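Long-range contacts in N-acetylneuraminic acid (Sialic acid) synthetase (Leptospira borgpetersenii serovar Hardjo-bovis, PDB 6NCS), which probably catalyses the synthesis of N-acetylneuraminic acid or its 9-phosphate, as a manganese-binding enzyme of the NeuB family with a TIM-barrel fold: residues A[24-29]-A[226-231]; A[55-60]-A[100-105]; A[220-225]-A[260-265]; A[146-151]-A[174-179]. All coordinates share one frame; numbering follows the deposited sequence. Where two conformers were deposited one is given.

Contact 1 of 4, residues A[24-29]-A[226-231]. With MN (manganese (II) ion), chain C.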
loop_
_atom_site.group_PDB
_atom_site.type_symbol
_atom_site.label_atom_id
_atom_site.label_comp_id
_atom_site.label_asym_id
_atom_site.label_seq_id
_atom_site.Cartn_x
_atom_site.Cartn_y
_atom_site.Cartn_z
ATOM N N ASN A 24 2.787 1.658 16.347
ATOM C CA ASN A 24 3.083 0.331 16.859
ATOM C C ASN A 24 3.156 -0.679 15.722
ATOM O O ASN A 24 2.651 -0.424 14.624
ATOM C CB ASN A 24 2.010 -0.088 17.862
ATOM C CG ASN A 24 2.058 0.738 19.128
ATOM O OD1 ASN A 24 2.993 0.618 19.918
ATOM N ND2 ASN A 24 1.064 1.591 19.320
ATOM N N PRO A 25 3.777 -1.839 15.957
ATOM C CA PRO A 25 3.751 -2.907 14.953
ATOM C C PRO A 25 2.332 -3.272 14.572
ATOM O O PRO A 25 1.388 -3.091 15.346
ATOM C CB PRO A 25 4.435 -4.086 15.657
ATOM C CG PRO A 25 5.256 -3.468 16.728
ATOM C CD PRO A 25 4.527 -2.236 17.161
ATOM N N VAL A 26 2.202 -3.808 13.358
ATOM C CA VAL A 26 0.937 -4.392 12.931
ATOM C C VAL A 26 0.575 -5.534 13.860
ATOM O O VAL A 26 1.388 -6.430 14.112
ATOM C CB VAL A 26 1.041 -4.882 11.483
ATOM C CG1 VAL A 26 -0.280 -5.533 11.044
ATOM C CG2 VAL A 26 1.408 -3.732 10.572
ATOM N N PHE A 27 -0.655 -5.512 14.362
ATOM C CA PHE A 27 -1.180 -6.541 15.250
ATOM C C PHE A 27 -1.771 -7.654 14.394
ATOM O O PHE A 27 -2.703 -7.409 13.621
ATOM C CB PHE A 27 -2.235 -5.903 16.153
ATOM C CG PHE A 27 -2.717 -6.778 17.255
ATOM C CD1 PHE A 27 -1.966 -6.928 18.414
ATOM C CD2 PHE A 27 -3.954 -7.403 17.168
ATOM C CE1 PHE A 27 -2.431 -7.721 19.455
ATOM C CE2 PHE A 27 -4.429 -8.202 18.209
ATOM C CZ PHE A 27 -3.666 -8.361 19.347
ATOM N N ILE A 28 -1.226 -8.867 14.503
ATOM C CA ILE A 28 -1.607 -9.975 13.615
ATOM C C ILE A 28 -2.416 -11.007 14.393
ATOM O O ILE A 28 -1.943 -11.544 15.404
ATOM C CB ILE A 28 -0.375 -10.615 12.963
ATOM C CG1 ILE A 28 0.312 -9.580 12.062
ATOM C CG2 ILE A 28 -0.797 -11.826 12.103
ATOM C CD1 ILE A 28 1.638 -10.023 11.503
ATOM N N ILE A 29 -3.619 -11.304 13.895
ATOM C CA ILE A 29 -4.576 -12.203 14.535
ATOM C C ILE A 29 -4.685 -13.453 13.679
ATOM O O ILE A 29 -5.017 -13.363 12.494
ATOM C CB ILE A 29 -5.962 -11.552 14.675
ATOM C CG1 ILE A 29 -5.914 -10.323 15.591
ATOM C CG2 ILE A 29 -6.994 -12.576 15.206
ATOM C CD1 ILE A 29 -7.025 -9.301 15.249
ATOM N N GLU A 226 -3.336 -1.579 9.935
ATOM C CA GLU A 226 -2.635 -1.603 11.213
ATOM C C GLU A 226 -2.922 -2.865 12.010
ATOM O O GLU A 226 -2.284 -3.097 13.049
ATOM C CB GLU A 226 -3.018 -0.361 12.027
ATOM C CG GLU A 226 -2.953 0.922 11.198
ATOM C CD GLU A 226 -3.402 2.154 11.959
ATOM O OE1 GLU A 226 -4.504 2.680 11.666
ATOM O OE2 GLU A 226 -2.651 2.590 12.856
ATOM N N ILE A 227 -3.869 -3.673 11.554
ATOM C CA ILE A 227 -4.219 -4.957 12.135
ATOM C C ILE A 227 -4.467 -5.875 10.952
ATOM O O ILE A 227 -5.036 -5.439 9.947
ATOM C CB ILE A 227 -5.484 -4.869 13.022
ATOM C CG1 ILE A 227 -5.311 -3.862 14.157
ATOM C CG2 ILE A 227 -5.853 -6.248 13.578
ATOM C CD1 ILE A 227 -5.738 -2.419 13.793
ATOM N N ILE A 228 -4.024 -7.126 11.051
ATOM C CA ILE A 228 -4.301 -8.130 10.028
ATOM C C ILE A 228 -4.924 -9.333 10.708
ATOM O O ILE A 228 -4.374 -9.848 11.694
ATOM C CB ILE A 228 -3.034 -8.558 9.262
ATOM C CG1 ILE A 228 -2.495 -7.405 8.413
ATOM C CG2 ILE A 228 -3.332 -9.779 8.390
ATOM C CD1 ILE A 228 -3.365 -7.095 7.173
ATOM N N GLU A 229 -6.060 -9.787 10.180
ATOM C CA GLU A 229 -6.688 -11.026 10.609
ATOM C C GLU A 229 -6.652 -12.003 9.440
ATOM O O GLU A 229 -6.979 -11.631 8.309
ATOM C CB GLU A 229 -8.130 -10.780 11.072
ATOM C CG GLU A 229 -8.802 -12.020 11.623
ATOM C CD GLU A 229 -10.216 -11.748 12.099
ATOM O OE1 GLU A 229 -11.165 -12.277 11.490
ATOM O OE2 GLU A 229 -10.377 -10.994 13.076
ATOM N N LYS A 230 -6.236 -13.237 9.706
ATOM C CA LYS A 230 -6.100 -14.252 8.667
ATOM C C LYS A 230 -6.570 -15.584 9.223
ATOM O O LYS A 230 -6.148 -15.976 10.313
ATOM C CB LYS A 230 -4.637 -14.345 8.199
ATOM C CG LYS A 230 -4.321 -15.476 7.226
ATOM C CD LYS A 230 -4.922 -15.241 5.849
ATOM C CE LYS A 230 -4.904 -16.531 5.021
ATOM N NZ LYS A 230 -5.592 -16.343 3.694
ATOM N N HIS A 231 -7.453 -16.272 8.498
ATOM C CA HIS A 231 -7.883 -17.585 8.963
ATOM C C HIS A 231 -6.696 -18.536 9.006
ATOM O O HIS A 231 -5.742 -18.416 8.231
ATOM C CB HIS A 231 -8.979 -18.160 8.067
ATOM C CG HIS A 231 -10.319 -17.529 8.280
ATOM N ND1 HIS A 231 -11.387 -18.217 8.813
ATOM C CD2 HIS A 231 -10.760 -16.270 8.043
ATOM C CE1 HIS A 231 -12.431 -17.412 8.893
ATOM N NE2 HIS A 231 -12.078 -16.226 8.431
HETATM MN MN MN C . -13.538 -14.592 8.763
HETATM O O HOH W 1 -0.924 -1.707 15.124
HETATM O O HOH W 2 -12.044 -13.677 9.646
#

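Contact 2 of 4, residues A[55-60]-A[100-105]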
loop_
_atom_site.group_PDB
_atom_site.type_symbol
_atom_site.label_atom_id
_atom_site.label_comp_id
_atom_site.label_asym_id
_atom_site.label_seq_id
_atom_site.Cartn_x
_atom_site.Cartn_y
_atom_site.Cartn_z
ATOM N N ALA A 55 2.476 -14.943 15.859
ATOM C CA ALA A 55 1.248 -14.161 15.790
ATOM C C ALA A 55 0.998 -13.469 17.121
ATOM O O ALA A 55 1.358 -13.981 18.187
ATOM C CB ALA A 55 0.052 -15.066 15.449
ATOM N N ASN A 56 0.372 -12.288 17.066
ATOM C CA ASN A 56 0.113 -11.566 18.313
ATOM C C ASN A 56 -1.048 -12.165 19.083
ATOM O O ASN A 56 -1.062 -12.126 20.325
ATOM C CB ASN A 56 -0.181 -10.088 18.043
ATOM C CG ASN A 56 0.960 -9.388 17.353
ATOM O OD1 ASN A 56 1.000 -9.297 16.128
ATOM N ND2 ASN A 56 1.900 -8.873 18.140
ATOM N N ALA A 57 -2.023 -12.719 18.372
ATOM C CA ALA A 57 -3.240 -13.189 19.008
ATOM C C ALA A 57 -3.788 -14.379 18.236
ATOM O O ALA A 57 -3.534 -14.525 17.038
ATOM C CB ALA A 57 -4.285 -12.066 19.080
ATOM N N ILE A 58 -4.542 -15.232 18.933
ATOM C CA ILE A 58 -5.323 -16.279 18.284
ATOM C C ILE A 58 -6.778 -16.132 18.723
ATOM O O ILE A 58 -7.067 -15.889 19.901
ATOM C CB ILE A 58 -4.761 -17.691 18.573
ATOM C CG1 ILE A 58 -5.548 -18.761 17.818
ATOM C CG2 ILE A 58 -4.706 -17.981 20.090
ATOM C CD1 ILE A 58 -4.868 -20.122 17.773
ATOM N N LYS A 59 -7.691 -16.243 17.754
ATOM C CA LYS A 59 -9.095 -15.914 17.944
ATOM C C LYS A 59 -9.959 -17.144 17.686
ATOM O O LYS A 59 -9.716 -17.894 16.735
ATOM C CB LYS A 59 -9.515 -14.772 17.004
ATOM C CG LYS A 59 -10.867 -14.163 17.332
ATOM C CD LYS A 59 -11.274 -13.138 16.273
ATOM C CE LYS A 59 -11.788 -13.851 15.047
ATOM N NZ LYS A 59 -12.786 -14.870 15.525
ATOM N N PHE A 60 -10.970 -17.343 18.532
ATOM C CA PHE A 60 -11.922 -18.445 18.412
ATOM C C PHE A 60 -13.326 -17.861 18.233
ATOM O O PHE A 60 -13.500 -16.644 18.144
ATOM C CB PHE A 60 -11.802 -19.389 19.626
ATOM C CG PHE A 60 -10.501 -20.168 19.657
ATOM C CD1 PHE A 60 -10.422 -21.437 19.103
ATOM C CD2 PHE A 60 -9.352 -19.613 20.210
ATOM C CE1 PHE A 60 -9.218 -22.154 19.106
ATOM C CE2 PHE A 60 -8.145 -20.317 20.220
ATOM C CZ PHE A 60 -8.081 -21.591 19.672
ATOM N N ASN A 100 2.376 -17.142 25.696
ATOM C CA ASN A 100 2.570 -15.718 25.420
ATOM C C ASN A 100 1.945 -15.302 24.089
ATOM O O ASN A 100 2.564 -14.606 23.285
ATOM C CB ASN A 100 4.056 -15.347 25.443
ATOM C CG ASN A 100 4.695 -15.589 26.786
ATOM O OD1 ASN A 100 4.137 -15.234 27.823
ATOM N ND2 ASN A 100 5.871 -16.203 26.777
ATOM N N ILE A 101 0.709 -15.735 23.853
ATOM C CA ILE A 101 -0.068 -15.249 22.725
ATOM C C ILE A 101 -1.416 -14.820 23.285
ATOM O O ILE A 101 -1.910 -15.417 24.247
ATOM C CB ILE A 101 -0.204 -16.307 21.602
ATOM C CG1 ILE A 101 -0.947 -15.728 20.392
ATOM C CG2 ILE A 101 -0.877 -17.576 22.108
ATOM C CD1 ILE A 101 -0.852 -16.590 19.126
ATOM N N LEU A 102 -1.974 -13.741 22.751
ATOM C CA LEU A 102 -3.246 -13.251 23.278
ATOM C C LEU A 102 -4.402 -14.138 22.811
ATOM O O LEU A 102 -4.483 -14.492 21.636
ATOM C CB LEU A 102 -3.461 -11.801 22.852
ATOM C CG LEU A 102 -4.712 -11.082 23.357
ATOM C CD1 LEU A 102 -4.979 -11.403 24.818
ATOM C CD2 LEU A 102 -4.523 -9.585 23.171
ATOM N N PHE A 103 -5.287 -14.516 23.737
ATOM C CA PHE A 103 -6.496 -15.276 23.408
ATOM C C PHE A 103 -7.693 -14.335 23.379
ATOM O O PHE A 103 -7.851 -13.518 24.287
ATOM C CB PHE A 103 -6.751 -16.384 24.442
ATOM C CG PHE A 103 -8.146 -16.959 24.395
ATOM C CD1 PHE A 103 -8.441 -18.043 23.575
ATOM C CD2 PHE A 103 -9.173 -16.411 25.161
ATOM C CE1 PHE A 103 -9.719 -18.571 23.526
ATOM C CE2 PHE A 103 -10.456 -16.937 25.105
ATOM C CZ PHE A 103 -10.725 -18.010 24.289
ATOM N N PHE A 104 -8.542 -14.448 22.356
ATOM C CA PHE A 104 -9.870 -13.836 22.437
ATOM C C PHE A 104 -10.806 -14.578 21.490
ATOM O O PHE A 104 -10.453 -15.611 20.921
ATOM C CB PHE A 104 -9.837 -12.309 22.206
ATOM C CG PHE A 104 -9.519 -11.852 20.796
ATOM C CD1 PHE A 104 -8.288 -12.117 20.199
ATOM C CD2 PHE A 104 -10.419 -11.040 20.113
ATOM C CE1 PHE A 104 -8.003 -11.641 18.913
ATOM C CE2 PHE A 104 -10.127 -10.549 18.845
ATOM C CZ PHE A 104 -8.927 -10.857 18.244
ATOM N N ALA A 105 -12.036 -14.086 21.380
ATOM C CA ALA A 105 -13.018 -14.809 20.593
ATOM C C ALA A 105 -14.083 -13.854 20.081
ATOM O O ALA A 105 -14.218 -12.721 20.551
ATOM C CB ALA A 105 -13.677 -15.937 21.402
HETATM O O HOH W 3 3.181 -14.840 20.207
#

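Contact 3 of 4, residues A[220-225]-A[260-265]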
loop_
_atom_site.group_PDB
_atom_site.type_symbol
_atom_site.label_atom_id
_atom_site.label_comp_id
_atom_site.label_asym_id
_atom_site.label_seq_id
_atom_site.Cartn_x
_atom_site.Cartn_y
_atom_site.Cartn_z
ATOM N N ALA A 220 -2.384 -5.420 1.910
ATOM C CA ALA A 220 -3.201 -4.584 2.784
ATOM C C ALA A 220 -2.341 -3.812 3.770
ATOM O O ALA A 220 -2.613 -2.638 4.048
ATOM C CB ALA A 220 -4.239 -5.436 3.526
ATOM N N VAL A 221 -1.277 -4.441 4.282
ATOM C CA VAL A 221 -0.304 -3.725 5.113
ATOM C C VAL A 221 0.318 -2.572 4.339
ATOM O O VAL A 221 0.424 -1.454 4.853
ATOM C CB VAL A 221 0.776 -4.687 5.646
ATOM C CG1 VAL A 221 1.872 -3.907 6.360
ATOM C CG2 VAL A 221 0.163 -5.717 6.583
ATOM N N ALA A 222 0.749 -2.820 3.094
ATOM C CA ALA A 222 1.309 -1.726 2.305
ATOM C C ALA A 222 0.283 -0.624 2.062
ATOM O O ALA A 222 0.649 0.552 1.939
ATOM C CB ALA A 222 1.856 -2.239 0.967
ATOM N N SER A 223 -0.997 -0.969 2.007
ATOM C CA SER A 223 -2.025 0.035 1.788
ATOM C C SER A 223 -2.508 0.681 3.085
ATOM O O SER A 223 -3.476 1.446 3.055
ATOM C CB SER A 223 -3.204 -0.568 1.026
ATOM O OG SER A 223 -3.988 -1.381 1.874
ATOM N N GLY A 224 -1.866 0.392 4.214
ATOM C CA GLY A 224 -2.147 1.108 5.455
ATOM C C GLY A 224 -2.736 0.297 6.595
ATOM O O GLY A 224 -2.972 0.874 7.666
ATOM N N ALA A 225 -2.999 -1.001 6.445
ATOM C CA ALA A 225 -3.617 -1.766 7.531
ATOM C C ALA A 225 -2.729 -1.801 8.769
ATOM O O ALA A 225 -1.521 -2.037 8.678
ATOM C CB ALA A 225 -3.918 -3.187 7.066
ATOM N N GLU A 260 6.375 -7.321 9.000
ATOM C CA GLU A 260 7.403 -6.497 9.620
ATOM C C GLU A 260 8.297 -5.876 8.557
ATOM O O GLU A 260 8.666 -4.699 8.647
ATOM C CB GLU A 260 8.207 -7.337 10.616
ATOM C CG GLU A 260 7.389 -7.724 11.853
ATOM C CD GLU A 260 7.955 -8.899 12.670
ATOM O OE1 GLU A 260 8.825 -9.659 12.176
ATOM O OE2 GLU A 260 7.502 -9.068 13.821
ATOM N N ARG A 261 8.628 -6.648 7.522
ATOM C CA ARG A 261 9.495 -6.132 6.473
ATOM C C ARG A 261 8.812 -5.015 5.699
ATOM O O ARG A 261 9.437 -3.988 5.410
ATOM C CB ARG A 261 9.927 -7.274 5.544
ATOM C CG ARG A 261 10.913 -6.842 4.475
ATOM C CD ARG A 261 11.446 -8.044 3.701
ATOM N NE ARG A 261 10.436 -8.594 2.802
ATOM C CZ ARG A 261 10.246 -8.162 1.558
ATOM N NH1 ARG A 261 11.007 -7.188 1.077
ATOM N NH2 ARG A 261 9.305 -8.707 0.792
ATOM N N ILE A 262 7.527 -5.187 5.357
ATOM C CA ILE A 262 6.811 -4.130 4.642
ATOM C C ILE A 262 6.661 -2.893 5.525
ATOM O O ILE A 262 6.775 -1.760 5.046
ATOM C CB ILE A 262 5.451 -4.650 4.138
ATOM C CG1 ILE A 262 5.669 -5.684 3.036
ATOM C CG2 ILE A 262 4.581 -3.507 3.611
ATOM C CD1 ILE A 262 4.399 -6.501 2.675
ATOM N N ARG A 263 6.435 -3.081 6.825
ATOM C CA ARG A 263 6.360 -1.918 7.710
ATOM C C ARG A 263 7.659 -1.132 7.690
ATOM O O ARG A 263 7.643 0.105 7.704
ATOM C CB ARG A 263 6.018 -2.333 9.138
ATOM C CG ARG A 263 4.544 -2.132 9.479
ATOM C CD ARG A 263 4.128 -0.684 9.249
ATOM N NE ARG A 263 2.726 -0.413 9.572
ATOM C CZ ARG A 263 2.268 -0.157 10.797
ATOM N NH1 ARG A 263 3.091 -0.159 11.840
ATOM N NH2 ARG A 263 0.978 0.094 10.981
ATOM N N LYS A 264 8.797 -1.828 7.649
ATOM C CA LYS A 264 10.068 -1.123 7.566
ATOM C C LYS A 264 10.147 -0.323 6.275
ATOM O O LYS A 264 10.635 0.807 6.273
ATOM C CB LYS A 264 11.242 -2.100 7.659
ATOM N N ILE A 265 9.640 -0.892 5.179
ATOM C CA ILE A 265 9.663 -0.222 3.884
ATOM C C ILE A 265 8.744 0.995 3.895
ATOM O O ILE A 265 9.057 2.032 3.296
ATOM C CB ILE A 265 9.278 -1.230 2.780
ATOM C CG1 ILE A 265 10.392 -2.261 2.592
ATOM C CG2 ILE A 265 8.946 -0.516 1.464
ATOM C CD1 ILE A 265 9.954 -3.531 1.826
HETATM O O HOH W 4 0.478 -0.630 7.423
#

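Contact 4 of 4, residues A[146-151]-A[174-179]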
loop_
_atom_site.group_PDB
_atom_site.type_symbol
_atom_site.label_atom_id
_atom_site.label_comp_id
_atom_site.label_asym_id
_atom_site.label_seq_id
_atom_site.Cartn_x
_atom_site.Cartn_y
_atom_site.Cartn_z
ATOM N N ILE A 146 -12.083 -3.793 24.722
ATOM C CA ILE A 146 -11.654 -3.412 23.383
ATOM C C ILE A 146 -12.495 -4.176 22.377
ATOM O O ILE A 146 -12.704 -5.383 22.525
ATOM C CB ILE A 146 -10.165 -3.729 23.178
ATOM C CG1 ILE A 146 -9.298 -2.996 24.207
ATOM C CG2 ILE A 146 -9.732 -3.423 21.733
ATOM C CD1 ILE A 146 -7.930 -3.641 24.359
ATOM N N VAL A 147 -12.975 -3.487 21.343
ATOM C CA VAL A 147 -13.855 -4.104 20.358
ATOM C C VAL A 147 -13.216 -3.961 18.990
ATOM O O VAL A 147 -12.862 -2.849 18.580
ATOM C CB VAL A 147 -15.257 -3.476 20.350
ATOM C CG1 VAL A 147 -16.103 -4.152 19.272
ATOM C CG2 VAL A 147 -15.920 -3.608 21.717
ATOM N N ILE A 148 -13.078 -5.082 18.292
ATOM C CA ILE A 148 -12.682 -5.100 16.891
ATOM C C ILE A 148 -13.914 -5.485 16.088
ATOM O O ILE A 148 -14.487 -6.558 16.307
ATOM C CB ILE A 148 -11.540 -6.090 16.630
ATOM C CG1 ILE A 148 -10.330 -5.785 17.521
ATOM C CG2 ILE A 148 -11.179 -6.045 15.156
ATOM C CD1 ILE A 148 -9.187 -6.813 17.365
ATOM N N LEU A 149 -14.332 -4.610 15.172
ATOM C CA LEU A 149 -15.476 -4.849 14.298
ATOM C C LEU A 149 -14.986 -4.965 12.861
ATOM O O LEU A 149 -14.172 -4.153 12.425
ATOM C CB LEU A 149 -16.477 -3.699 14.405
ATOM C CG LEU A 149 -17.689 -3.704 13.468
ATOM C CD1 LEU A 149 -18.641 -4.867 13.798
ATOM C CD2 LEU A 149 -18.410 -2.361 13.549
ATOM N N SER A 150 -15.450 -5.980 12.142
ATOM C CA SER A 150 -15.215 -6.109 10.709
ATOM C C SER A 150 -16.436 -5.612 9.949
ATOM O O SER A 150 -17.569 -5.777 10.406
ATOM C CB SER A 150 -14.933 -7.562 10.321
ATOM O OG SER A 150 -13.626 -7.948 10.695
ATOM N N ARG A 151 -16.205 -5.005 8.775
ATOM C CA ARG A 151 -17.291 -4.355 8.041
ATOM C C ARG A 151 -17.643 -5.043 6.723
ATOM O O ARG A 151 -18.225 -4.406 5.842
ATOM C CB ARG A 151 -16.995 -2.862 7.797
ATOM C CG ARG A 151 -15.624 -2.461 7.190
ATOM C CD ARG A 151 -15.466 -2.878 5.709
ATOM N NE ARG A 151 -16.593 -2.484 4.859
ATOM C CZ ARG A 151 -16.458 -1.904 3.668
ATOM N NH1 ARG A 151 -15.248 -1.655 3.192
ATOM N NH2 ARG A 151 -17.525 -1.584 2.945
ATOM N N ILE A 174 -11.617 -0.685 17.140
ATOM C CA ILE A 174 -10.815 -0.959 15.953
ATOM C C ILE A 174 -11.763 -1.433 14.859
ATOM O O ILE A 174 -12.648 -2.255 15.115
ATOM C CB ILE A 174 -9.748 -2.029 16.260
ATOM C CG1 ILE A 174 -8.751 -1.481 17.281
ATOM C CG2 ILE A 174 -9.060 -2.539 14.987
ATOM C CD1 ILE A 174 -8.003 -2.560 18.044
ATOM N N LEU A 175 -11.576 -0.936 13.635
ATOM C CA LEU A 175 -12.412 -1.341 12.511
ATOM C C LEU A 175 -11.557 -2.041 11.460
ATOM O O LEU A 175 -10.503 -1.525 11.084
ATOM C CB LEU A 175 -13.099 -0.123 11.912
ATOM C CG LEU A 175 -14.078 -0.322 10.768
ATOM C CD1 LEU A 175 -15.263 -1.141 11.283
ATOM C CD2 LEU A 175 -14.566 1.038 10.272
ATOM N N LEU A 176 -11.999 -3.207 10.989
ATOM C CA LEU A 176 -11.282 -3.936 9.944
ATOM C C LEU A 176 -12.053 -3.871 8.629
ATOM O O LEU A 176 -13.215 -4.284 8.564
ATOM C CB LEU A 176 -11.064 -5.398 10.329
ATOM C CG LEU A 176 -10.407 -5.685 11.679
ATOM C CD1 LEU A 176 -10.253 -7.216 11.871
ATOM C CD2 LEU A 176 -9.071 -4.983 11.777
ATOM N N HIS A 177 -11.400 -3.384 7.582
ATOM C CA HIS A 177 -11.911 -3.627 6.240
ATOM C C HIS A 177 -11.948 -5.129 5.979
ATOM O O HIS A 177 -11.103 -5.884 6.461
ATOM C CB HIS A 177 -11.046 -2.925 5.184
ATOM C CG HIS A 177 -11.452 -3.255 3.785
ATOM N ND1 HIS A 177 -12.749 -3.117 3.341
ATOM C CD2 HIS A 177 -10.752 -3.765 2.745
ATOM C CE1 HIS A 177 -12.830 -3.517 2.085
ATOM N NE2 HIS A 177 -11.631 -3.917 1.698
ATOM N N CYS A 178 -12.955 -5.568 5.230
ATOM C CA CYS A 178 -13.245 -6.983 5.082
ATOM C C CYS A 178 -14.207 -7.122 3.914
ATOM O O CYS A 178 -15.007 -6.218 3.656
ATOM C CB CYS A 178 -13.872 -7.552 6.373
ATOM S SG CYS A 178 -14.189 -9.326 6.336
ATOM N N VAL A 179 -14.104 -8.235 3.194
ATOM C CA VAL A 179 -15.024 -8.554 2.111
ATOM C C VAL A 179 -15.590 -9.938 2.386
ATOM O O VAL A 179 -14.839 -10.922 2.400
ATOM C CB VAL A 179 -14.342 -8.513 0.731
ATOM C CG1 VAL A 179 -15.331 -8.880 -0.376
ATOM C CG2 VAL A 179 -13.733 -7.144 0.496
#

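Contact 1 of 4, residues A[24-29]-A[226-231]
Strands 27-33 and 227-231 are the first and last strands of a TIM barrel, and the parallel pairing of Phe27 with Ile227 and of Ile29 with Glu229 closes the ring. Four backbone bonds alternate between the strands. The shortest runs from Ile29 N to Ile228 O, at 2.7 Å. The bond from Phe27 N to Glu226 O is longer, 3.2 Å. A water close to that same Glu226 O, and also to Pro25 O, continues the link where the strands begin.

On the barrel interior, Ile29 and Ile227 run alongside each other in the same direction. Ile29 CD1 touches Ile227 CG2 at 3.7 Å. Ile227 CG2 also reaches the edge of the Phe27 ring, near its plane. Ile29 CG2 packs on Glu229 CG at 4.1 Å. With chi1 at -176°, the straight Glu229 chain passes this methyl and carries its carboxylate on toward the metal site. Glu229 OE2 forms a salt bridge with Lys125, and Glu229 OE1 accepts a 2.5 Å bond from a water that is 2.0 Å from the manganese ion. Glu229 is therefore a second-shell residue. His231 NE2 binds the ion directly at 2.2 Å, and His210 is a further ligand.

On the outer face of the strands, Val26 CG1 meets Ile228 CG1, while Ile28 packs on Val256 and Thr259 of helix 249-266. Closure by the first and eighth parallel strands, with metal ligands at the C-terminal strand ends, is characteristic of a TIM-barrel active site.

Contact 2 of 4, residues A[55-60]-A[100-105]
Ala57 pairs with Leu102 and Phe60 with Ala105 in a parallel ladder whose amides and carbonyls are matched in turn. Leu102 N gives to Asn56 O, Ile58 N to Leu102 O at 2.8 Å, Phe104 N to Ile58 O at 3.2 Å, and Phe60 N to Phe104 O. Before the ladder, a water donates to both Ala55 O and Asn100 O.

Lys59 NZ is surrounded by Glu31, its salt-bridge partner, Thr106 OG1 and a bound citrate, probably from the crystallisation liquor. A weak bond to Phe60 O would have to share a proton with one of these. The chain bends at chi3 and chi4 to bring NZ there. Lys59 CG sits over one face of the Phe104 ring, 3.9 Å from the centroid, a CH-pi contact. Ala57 CB meets the edge of that ring at Phe104 CE1, 3.7 Å away. On the other side of the sheet, Phe60 CD2 touches Phe103 CE1.

Asn56 OD1 accepts from Ile28 N of strand 27-33, which borders strand 57-62. Ile101 and Phe60 pack on helix 40-52, Phe103 lies on helix 86-98, and Phe104 reaches strand 123-126.

Contact 3 of 4, residues A[220-225]-A[260-265]
One water is gripped by three groups and bridges the end of helix 215-222 to helix 249-266. It donates to Val221 O and to Ala225 O, each at 2.7 Å, and accepts from Arg263 NE at 3.1 Å. The water lies in the guanidinium plane, at its edge. Arg263 reaches it through a bend at chi2 (-56°), which turns the chain back toward the 220-225 segment. Arg263 NH1 bonds to Asn24 O, which fixes the other end of the group.

Val221 O belongs to the last turn of the helix, Ala225 O to the loop just after it. A Schellman motif ends this helix: Ala225 N bonds to Ala220 O at 2.9 Å, and Gly224 N to Val221 O at 3.0 Å. Gly224 has the positive phi (116°) of the C-prime position.

The apolar part is small and depends on one methyl. Ile262 CG2 lies 3.9 Å from Val221 CG1 and 4.0 Å from Ala222 CB, so it rests between the two residues.

Val221 and Ala220 pack on Ile228 of strand 227-231, and Ala220 and Ala225 touch Tyr207 of strand 205-209. Helix 249-266 packs on Val26 and Ile28 of the 24-29 segment. Residues of both helices also meet the second subunit: Ala222 packs on Ala222 of that subunit, and Arg261 forms salt bridges with Glu186 and Glu215 of the second subunit.

Contact 4 of 4, residues A[146-151]-A[174-179]
Arg151 and His177 meet at an angle, with the guanidinium and ring planes 46° apart. Arg151 NH1 gives a bond of 2.9 Å to His177 ND1. The bond is bent, 133° at the hydrogen, and NH1 stands somewhat out of the ring plane. Arg151 gets there by curling: chi1 of 50° folds CG back over the main chain, and chi2 and chi3 bend the chain further. This brings Arg151 CG to 3.3 Å from Leu176 O and lays CD alongside His177. Both groups have second partners, Arg151 NH2 at Ala154 O and His177 NE2 at Ala189 O. The bond to ND1 therefore joins two side chains that are each held from a second side.

The two strands leading to these residues belong to a beta-alpha-beta unit, strand 146-150, helix 156-168 and strand 173-178, one of the repeating crossovers of the TIM barrel. Their parallel ladder includes Leu149 N to Ile174 O and Leu176 N to Leu149 O, the latter 2.8 Å.

Leu149 and Leu175 lie side by side toward the helix layer, with CD2 and CD1 4.1 Å apart. Leu149 packs there on Ala162 and Leu175 on Ile159. On the barrel interior, Ile148 and Ile174 also run alongside each other, CG1 of the first facing CB of the second. Leu176 comes across Ile148 at a slant, and its CG is 3.6 Å from Ile148 CG2. Further along, Ser150 CB meets Cys178 CB at 4.1 Å, and the Cys178 side chain touches the manganese ligand His210.

Contacts 1, 2 and 4 share the eight-stranded parallel sheet of the barrel, and contact 3 joins two helices outside it. Contact 1 spans the barrel from its first strand to its eighth, and contacts 2 and 4 follow one another within that span. Contact 3 overlaps its end. The centres of contacts 2, 3 and 4 are each about 11 Å from that of contact 1, which touches all three. Ile227 packs on Ile174 of contact 4, and Phe104 of contact 2 on Ile148 of contact 4. Contacts 2 and 3 are the most distant pair, about 21 Å between centres. Contacts 1, 2 and 4 approach the manganese and citrate region, whereas contacts 3 and 4 touch the second subunit.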